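Local atomic coordinates of secreted protein (Kutzneria albida DSM 43870, PDB entry 5M6Q), a protein that probably catalyses protein cross-linking as a microbial transglutaminase, transferring the acyl group of glutamine side chains to amines. Residues 92-97 against 108-113; 120-125 against 219-224. All blocks are in the same frame, centred on the assembly; numbering follows the deposited sequence.

Interaction 1: 92-97 against 108-113; sequences QYEAAV and NVVKAL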
ATOM      1  N   GLN A  92      -9.381 -14.468  18.319  1.00 23.69           N
ATOM      2  CA  GLN A  92     -10.291 -15.108  17.371  1.00 30.80           C
ATOM      3  C   GLN A  92      -9.793 -14.929  15.945  1.00 26.82           C
ATOM      4  O   GLN A  92     -10.003 -15.779  15.087  1.00 28.03           O
ATOM      5  CB  GLN A  92     -11.704 -14.550  17.506  1.00 30.10           C
ATOM      6  CG  GLN A  92     -12.474 -15.113  18.692  1.00 31.83           C
ATOM      7  CD  GLN A  92     -13.789 -14.392  18.905  1.00 36.43           C
ATOM      8  OE1 GLN A  92     -13.888 -13.186  18.677  1.00 28.80           O
ATOM      9  NE2 GLN A  92     -14.807 -15.127  19.344  1.00 35.09           N
ATOM     10  N   TYR A  93      -9.138 -13.805  15.702  1.00 28.03           N
ATOM     11  CA  TYR A  93      -8.552 -13.519  14.400  1.00 26.01           C
ATOM     12  C   TYR A  93      -7.413 -14.515  14.113  1.00 23.30           C
ATOM     13  O   TYR A  93      -7.301 -15.062  13.014  1.00 27.04           O
ATOM     14  CB  TYR A  93      -8.073 -12.057  14.374  1.00 25.11           C
ATOM     15  CG  TYR A  93      -7.153 -11.680  13.234  1.00 30.52           C
ATOM     16  CD1 TYR A  93      -5.774 -11.825  13.349  1.00 20.43           C
ATOM     17  CD2 TYR A  93      -7.661 -11.159  12.048  1.00 24.97           C
ATOM     18  CE1 TYR A  93      -4.931 -11.468  12.322  1.00 23.05           C
ATOM     19  CE2 TYR A  93      -6.823 -10.796  11.012  1.00 28.78           C
ATOM     20  CZ  TYR A  93      -5.457 -10.958  11.153  1.00 27.35           C
ATOM     21  OH  TYR A  93      -4.614 -10.603  10.138  1.00 26.63           O
ATOM     22  N   GLU A  94      -6.586 -14.773  15.117  1.00 23.56           N
ATOM     23  CA  GLU A  94      -5.460 -15.677  14.944  1.00 24.66           C
ATOM     24  C   GLU A  94      -5.975 -17.074  14.612  1.00 31.22           C
ATOM     25  O   GLU A  94      -5.456 -17.739  13.720  1.00 31.21           O
ATOM     26  CB  GLU A  94      -4.576 -15.706  16.200  1.00 25.79           C
ATOM     27  CG  GLU A  94      -3.339 -16.555  16.048  1.00 31.80           C
ATOM     28  CD  GLU A  94      -2.357 -16.393  17.204  1.00 46.24           C
ATOM     29  OE1 GLU A  94      -2.497 -15.431  17.997  1.00 46.88           O
ATOM     30  OE2 GLU A  94      -1.440 -17.235  17.315  1.00 49.75           O
ATOM     31  N   ALA A  95      -7.013 -17.505  15.318  1.00 25.73           N
ATOM     32  CA  ALA A  95      -7.598 -18.812  15.050  1.00 30.12           C
ATOM     33  C   ALA A  95      -8.219 -18.881  13.652  1.00 28.53           C
ATOM     34  O   ALA A  95      -8.076 -19.880  12.964  1.00 32.60           O
ATOM     35  CB  ALA A  95      -8.630 -19.153  16.116  1.00 30.48           C
ATOM     36  N   ALA A  96      -8.887 -17.814  13.228  1.00 25.81           N
ATOM     37  CA  ALA A  96      -9.551 -17.794  11.927  1.00 26.55           C
ATOM     38  C   ALA A  96      -8.535 -17.829  10.792  1.00 29.03           C
ATOM     39  O   ALA A  96      -8.703 -18.530   9.787  1.00 31.49           O
ATOM     40  CB  ALA A  96     -10.434 -16.561  11.809  1.00 26.45           C
ATOM     41  N   VAL A  97      -7.469 -17.068  10.975  1.00 25.64           N
ATOM     42  CA  VAL A  97      -6.394 -17.015  10.013  1.00 30.73           C
ATOM     43  C   VAL A  97      -5.796 -18.410   9.815  1.00 31.69           C
ATOM     44  O   VAL A  97      -5.515 -18.805   8.679  1.00 28.82           O
ATOM     45  CB  VAL A  97      -5.338 -15.979  10.453  1.00 27.65           C
ATOM     46  CG1 VAL A  97      -3.981 -16.281   9.833  1.00 31.63           C
ATOM     47  CG2 VAL A  97      -5.827 -14.577  10.087  1.00 26.87           C
ATOM     48  N   ASN A 108       3.343 -13.525   8.541  1.00 23.02           N
ATOM     49  CA  ASN A 108       3.059 -12.179   9.081  1.00 24.52           C
ATOM     50  C   ASN A 108       1.599 -11.775   9.130  1.00 21.63           C
ATOM     51  O   ASN A 108       1.304 -10.607   9.338  1.00 23.69           O
ATOM     52  CB  ASN A 108       3.804 -11.104   8.284  1.00 22.93           C
ATOM     53  CG  ASN A 108       5.248 -11.462   8.042  1.00 32.93           C
ATOM     54  OD1 ASN A 108       5.940 -11.902   8.952  1.00 29.20           O
ATOM     55  ND2 ASN A 108       5.711 -11.286   6.799  1.00 30.42           N
ATOM     56  N   VAL A 109       0.685 -12.716   8.942  1.00 22.20           N
ATOM     57  CA  VAL A 109      -0.735 -12.385   8.927  1.00 26.96           C
ATOM     58  C   VAL A 109      -1.213 -11.974  10.314  1.00 24.20           C
ATOM     59  O   VAL A 109      -2.002 -11.043  10.459  1.00 23.11           O
ATOM     60  CB  VAL A 109      -1.570 -13.563   8.391  1.00 27.76           C
ATOM     61  CG1 VAL A 109      -3.044 -13.180   8.357  1.00 25.41           C
ATOM     62  CG2 VAL A 109      -1.068 -13.966   7.003  1.00 25.55           C
ATOM     63  N   VAL A 110      -0.726 -12.662  11.342  1.00 25.38           N
ATOM     64  CA  VAL A 110      -1.140 -12.342  12.703  1.00 32.43           C
ATOM     65  C   VAL A 110      -0.608 -10.964  13.091  1.00 29.60           C
ATOM     66  O   VAL A 110      -1.330 -10.138  13.636  1.00 40.29           O
ATOM     67  CB  VAL A 110      -0.680 -13.427  13.709  1.00 34.41           C
ATOM     68  CG1 VAL A 110      -1.071 -13.026  15.128  1.00 30.98           C
ATOM     69  CG2 VAL A 110      -1.287 -14.781  13.346  1.00 32.72           C
ATOM     70  N   LYS A 111       0.651 -10.713  12.783  1.00 33.15           N
ATOM     71  CA  LYS A 111       1.276  -9.424  13.051  1.00 36.40           C
ATOM     72  C   LYS A 111       0.553  -8.256  12.351  1.00 37.01           C
ATOM     73  O   LYS A 111       0.589  -7.114  12.827  1.00 34.59           O
ATOM     74  CB  LYS A 111       2.744  -9.481  12.613  1.00 39.49           C
ATOM     75  CG  LYS A 111       3.607  -8.331  13.106  1.00 51.97           C
ATOM     76  CD  LYS A 111       4.742  -7.992  12.128  1.00 50.34           C
ATOM     77  CE  LYS A 111       5.851  -9.034  12.142  1.00 55.54           C
ATOM     78  NZ  LYS A 111       7.058  -8.599  11.360  1.00 57.55           N
ATOM     79  N   ALA A 112      -0.102  -8.542  11.223  1.00 33.66           N
ATOM     80  CA  ALA A 112      -0.717  -7.496  10.403  1.00 30.99           C
ATOM     81  C   ALA A 112      -1.895  -6.833  11.101  1.00 33.86           C
ATOM     82  O   ALA A 112      -2.193  -5.677  10.837  1.00 33.53           O
ATOM     83  CB  ALA A 112      -1.158  -8.058   9.060  1.00 26.57           C
ATOM     84  N   LEU A 113      -2.561  -7.558  11.997  1.00 27.84           N
ATOM     85  CA  LEU A 113      -3.662  -6.976  12.755  1.00 31.05           C
ATOM     86  C   LEU A 113      -3.200  -5.969  13.810  1.00 33.48           C
ATOM     87  O   LEU A 113      -2.355  -6.281  14.647  1.00 38.28           O
ATOM     88  CB  LEU A 113      -4.467  -8.078  13.441  1.00 28.44           C
ATOM     89  CG  LEU A 113      -5.724  -7.655  14.198  1.00 28.69           C
ATOM     90  CD1 LEU A 113      -6.894  -7.467  13.244  1.00 26.61           C
ATOM     91  CD2 LEU A 113      -6.043  -8.693  15.268  1.00 27.03           C
TER

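Interaction 2: 120-125 against 219-224; sequences AKLKAS and VAFAKK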
ATOM      1  N   ALA A 120     -14.155  -4.441  14.052  1.00 32.14           N
ATOM      2  CA  ALA A 120     -15.303  -3.904  13.323  1.00 35.78           C
ATOM      3  C   ALA A 120     -14.969  -2.579  12.618  1.00 38.86           C
ATOM      4  O   ALA A 120     -15.677  -2.165  11.694  1.00 38.04           O
ATOM      5  CB  ALA A 120     -16.469  -3.714  14.255  1.00 32.65           C
ATOM      6  N   LYS A 121     -13.899  -1.919  13.057  1.00 30.15           N
ATOM      7  CA  LYS A 121     -13.460  -0.663  12.457  1.00 29.78           C
ATOM      8  C   LYS A 121     -12.355  -0.852  11.400  1.00 32.90           C
ATOM      9  O   LYS A 121     -11.748   0.115  10.964  1.00 30.93           O
ATOM     10  CB  LYS A 121     -12.945   0.284  13.541  1.00 26.59           C
ATOM     11  CG  LYS A 121     -13.953   0.664  14.626  1.00 33.02           C
ATOM     12  CD  LYS A 121     -13.265   1.520  15.691  1.00 42.63           C
ATOM     13  CE  LYS A 121     -14.237   2.050  16.749  1.00 44.09           C
ATOM     14  NZ  LYS A 121     -13.497   2.823  17.797  1.00 57.92           N
ATOM     15  N   LEU A 122     -12.072  -2.090  11.007  1.00 31.18           N
ATOM     16  CA  LEU A 122     -10.950  -2.321  10.101  1.00 26.84           C
ATOM     17  C   LEU A 122     -11.395  -2.778   8.733  1.00 28.67           C
ATOM     18  O   LEU A 122     -12.442  -3.409   8.581  1.00 30.57           O
ATOM     19  CB  LEU A 122      -9.985  -3.359  10.687  1.00 29.07           C
ATOM     20  CG  LEU A 122      -9.261  -2.921  11.959  1.00 29.93           C
ATOM     21  CD1 LEU A 122      -8.501  -4.085  12.528  1.00 28.85           C
ATOM     22  CD2 LEU A 122      -8.328  -1.714  11.704  1.00 24.49           C
ATOM     23  N   LYS A 123     -10.585  -2.453   7.731  1.00 30.46           N
ATOM     24  CA  LYS A 123     -10.757  -3.025   6.407  1.00 26.49           C
ATOM     25  C   LYS A 123      -9.383  -3.285   5.804  1.00 26.37           C
ATOM     26  O   LYS A 123      -8.449  -2.502   5.998  1.00 26.41           O
ATOM     27  CB  LYS A 123     -11.566  -2.096   5.504  1.00 26.83           C
ATOM     28  CG  LYS A 123     -10.971  -0.714   5.399  1.00 34.27           C
ATOM     29  CD  LYS A 123     -11.411   0.006   4.146  1.00 41.30           C
ATOM     30  CE  LYS A 123     -11.076   1.498   4.236  1.00 46.87           C
ATOM     31  NZ  LYS A 123     -11.359   2.201   2.948  1.00 55.90           N
ATOM     32  N   ALA A 124      -9.260  -4.390   5.081  1.00 26.25           N
ATOM     33  CA  ALA A 124      -8.037  -4.679   4.352  1.00 26.22           C
ATOM     34  C   ALA A 124      -7.969  -3.809   3.096  1.00 25.21           C
ATOM     35  O   ALA A 124      -8.922  -3.747   2.327  1.00 26.77           O
ATOM     36  CB  ALA A 124      -7.969  -6.146   4.001  1.00 26.67           C
ATOM     37  N   SER A 125      -6.845  -3.124   2.908  1.00 23.88           N
ATOM     38  CA  SER A 125      -6.662  -2.225   1.782  1.00 22.27           C
ATOM     39  C   SER A 125      -5.393  -2.602   1.046  1.00 23.95           C
ATOM     40  O   SER A 125      -4.586  -3.348   1.576  1.00 25.07           O
ATOM     41  CB  SER A 125      -6.606  -0.777   2.251  1.00 24.42           C
ATOM     42  OG  SER A 125      -7.857  -0.400   2.791  1.00 30.06           O
ATOM     43  N   VAL A 219      -1.031  -5.752   1.221  1.00 22.49           N
ATOM     44  CA  VAL A 219      -2.302  -5.690   1.908  1.00 21.73           C
ATOM     45  C   VAL A 219      -2.042  -5.218   3.315  1.00 26.33           C
ATOM     46  O   VAL A 219      -1.142  -5.726   3.983  1.00 23.74           O
ATOM     47  CB  VAL A 219      -3.001  -7.061   1.904  1.00 21.32           C
ATOM     48  CG1 VAL A 219      -4.373  -6.949   2.552  1.00 25.36           C
ATOM     49  CG2 VAL A 219      -3.098  -7.605   0.500  1.00 22.87           C
ATOM     50  N   ALA A 220      -2.822  -4.249   3.769  1.00 22.25           N
ATOM     51  CA  ALA A 220      -2.687  -3.736   5.126  1.00 22.84           C
ATOM     52  C   ALA A 220      -4.055  -3.337   5.638  1.00 27.14           C
ATOM     53  O   ALA A 220      -4.966  -3.043   4.853  1.00 25.75           O
ATOM     54  CB  ALA A 220      -1.726  -2.537   5.170  1.00 24.27           C
ATOM     55  N   PHE A 221      -4.211  -3.325   6.954  1.00 23.37           N
ATOM     56  CA  PHE A 221      -5.464  -2.897   7.536  1.00 24.55           C
ATOM     57  C   PHE A 221      -5.538  -1.393   7.597  1.00 23.08           C
ATOM     58  O   PHE A 221      -4.615  -0.720   8.042  1.00 23.56           O
ATOM     59  CB  PHE A 221      -5.664  -3.518   8.922  1.00 21.97           C
ATOM     60  CG  PHE A 221      -6.126  -4.940   8.852  1.00 26.75           C
ATOM     61  CD1 PHE A 221      -7.375  -5.236   8.338  1.00 24.92           C
ATOM     62  CD2 PHE A 221      -5.300  -5.982   9.243  1.00 21.16           C
ATOM     63  CE1 PHE A 221      -7.809  -6.533   8.248  1.00 24.50           C
ATOM     64  CE2 PHE A 221      -5.732  -7.290   9.161  1.00 24.46           C
ATOM     65  CZ  PHE A 221      -6.989  -7.567   8.653  1.00 21.31           C
ATOM     66  N   ALA A 222      -6.636  -0.871   7.086  1.00 25.87           N
ATOM     67  CA  ALA A 222      -6.938   0.540   7.220  1.00 26.01           C
ATOM     68  C   ALA A 222      -8.046   0.677   8.256  1.00 20.33           C
ATOM     69  O   ALA A 222      -8.831  -0.245   8.466  1.00 23.78           O
ATOM     70  CB  ALA A 222      -7.358   1.146   5.879  1.00 23.13           C
ATOM     71  N   LYS A 223      -8.113   1.825   8.906  1.00 26.12           N
ATOM     72  CA  LYS A 223      -9.231   2.081   9.799  1.00 27.59           C
ATOM     73  C   LYS A 223     -10.339   2.803   9.020  1.00 35.25           C
ATOM     74  O   LYS A 223     -10.086   3.822   8.383  1.00 33.44           O
ATOM     75  CB  LYS A 223      -8.772   2.898  10.998  1.00 33.57           C
ATOM     76  CG  LYS A 223      -9.884   3.195  11.982  1.00 37.34           C
ATOM     77  CD  LYS A 223      -9.406   4.096  13.106  1.00 45.67           C
ATOM     78  CE  LYS A 223     -10.584   4.736  13.828  1.00 44.41           C
ATOM     79  NZ  LYS A 223     -10.111   5.511  15.003  1.00 48.96           N
ATOM     80  N   LYS A 224     -11.553   2.250   9.045  1.00 32.85           N
ATOM     81  CA  LYS A 224     -12.717   2.877   8.415  1.00 40.53           C
ATOM     82  C   LYS A 224     -12.980   4.286   8.949  1.00 43.23           C
ATOM     83  O   LYS A 224     -12.501   4.651  10.024  1.00 41.90           O
ATOM     84  CB  LYS A 224     -13.969   2.034   8.635  1.00 37.45           C
ATOM     85  CG  LYS A 224     -13.982   0.687   7.960  1.00 40.00           C
ATOM     86  CD  LYS A 224     -15.157  -0.120   8.495  1.00 35.41           C
ATOM     87  CE  LYS A 224     -15.047  -1.585   8.139  1.00 41.02           C
ATOM     88  NZ  LYS A 224     -16.118  -2.391   8.795  1.00 46.61           N
TER
HETATM   89  O   HOH W   1     -14.367  -4.785  10.050  1.00 33.48           O

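Interaction 1: 92-97 against 108-113
Tyr93 stretches from helix 90-99 to the turn opposite and donates its hydroxyl hydrogen to the backbone carbonyl of Val109, with OH 2.7 Å from Val109 O. The hydroxyl comes in above the carbonyl plane, 41° out of it, rather than on a lone pair, and the same oxygen accepts a weak bond from Ala112 N within its own turn. Both ring faces are packed. Leu113 CB makes a CH-pi contact 3.9 Å from the Tyr93 ring centroid, while on the opposite face sits Val97 CG2, a turn further along Tyr93's own helix. At the rim, in the ring plane, Val110 CA approaches CE1. Here a regular helix meets a short, weakly bonded one, 109-112, across a nine-residue connection, with the aromatic ring reaching between them. Beside the ring, Val97 CG1 rests 3.6 Å from Val109 CG1; the latter methyl also touches the phenol oxygen. On the exposed flank, the extended chain of Glu94 (CG anti to the backbone N, chi1 -176°) offers its CG to Val110 CG2 at 3.8 Å. Further out, Leu80 and Ile83 of helix 70-84 pack against Tyr93, and Leu80 together with Leu65 backs Val109.

Interaction 2: 120-125 against 219-224
Lys224 NZ is held at two points: it donates to Ala120 O at 2.9 Å, coming from above that carbonyl's plane, and to a water 3.2 Å from NZ that also hydrogen-bonds Leu122 O. With CG beside the backbone N (chi1 -66°) and the rest of the chain extended, the lysine runs back over residues 120-122, its CE 3.2 Å from Leu122 O. Its backbone N meanwhile bonds Lys121 O, fastening the same residue by both main chain and side chain. From there the strands run antiparallel, their axes at 144°. Lys123 and Ala222 form a hydrogen-bonded pair, with Ala222 N to Lys123 O short at 2.7 Å and nearly straight (171°); Ser125 and Ala220 form the next. Between them comes the non-hydrogen-bonded pair Ala124 and Phe221. On that face Leu122 CB meets Phe221 CD1 at 4.0 Å and Ala124 CB meets Val219 CG1, beneath helix 70-84, whose Val84 touches Phe221. The other face carries Ser125 OG 3.5 Å from Ala222 CB, with Leu53 of helix 47-53 packed on Ala220 and Ala222. Asn81 and Gln77 bond the N and O of Ala124. This antiparallel pairing of strands 122-131 and 214-223, with helices on both faces, belongs to the helix-flanked antiparallel sheet of the microbial transglutaminase fold.

Overall arrangement
The centres of the two interactions lie 13 Å apart on the same side of the chain's centre, and along the sequence interaction 1 closes before interaction 2 opens, helix 109-112 leading into strand 122-131. They meet directly: Phe221 CE2 is 3.6 Å from Tyr93 OH, Phe221 CD2 is 3.5 Å from Ala112 O, and Leu113 CD1 is 3.8 Å from Leu122 CD1. Helix 70-84 contributes to both, packing on Tyr93 and Val109 as well as on Val219 and Phe221. The peripheral helical pair 92-97 and 108-113 is thereby joined, mainly through the Phe221 ring and the Leu113-Leu122 contact, to two adjacent strands of the antiparallel sheet.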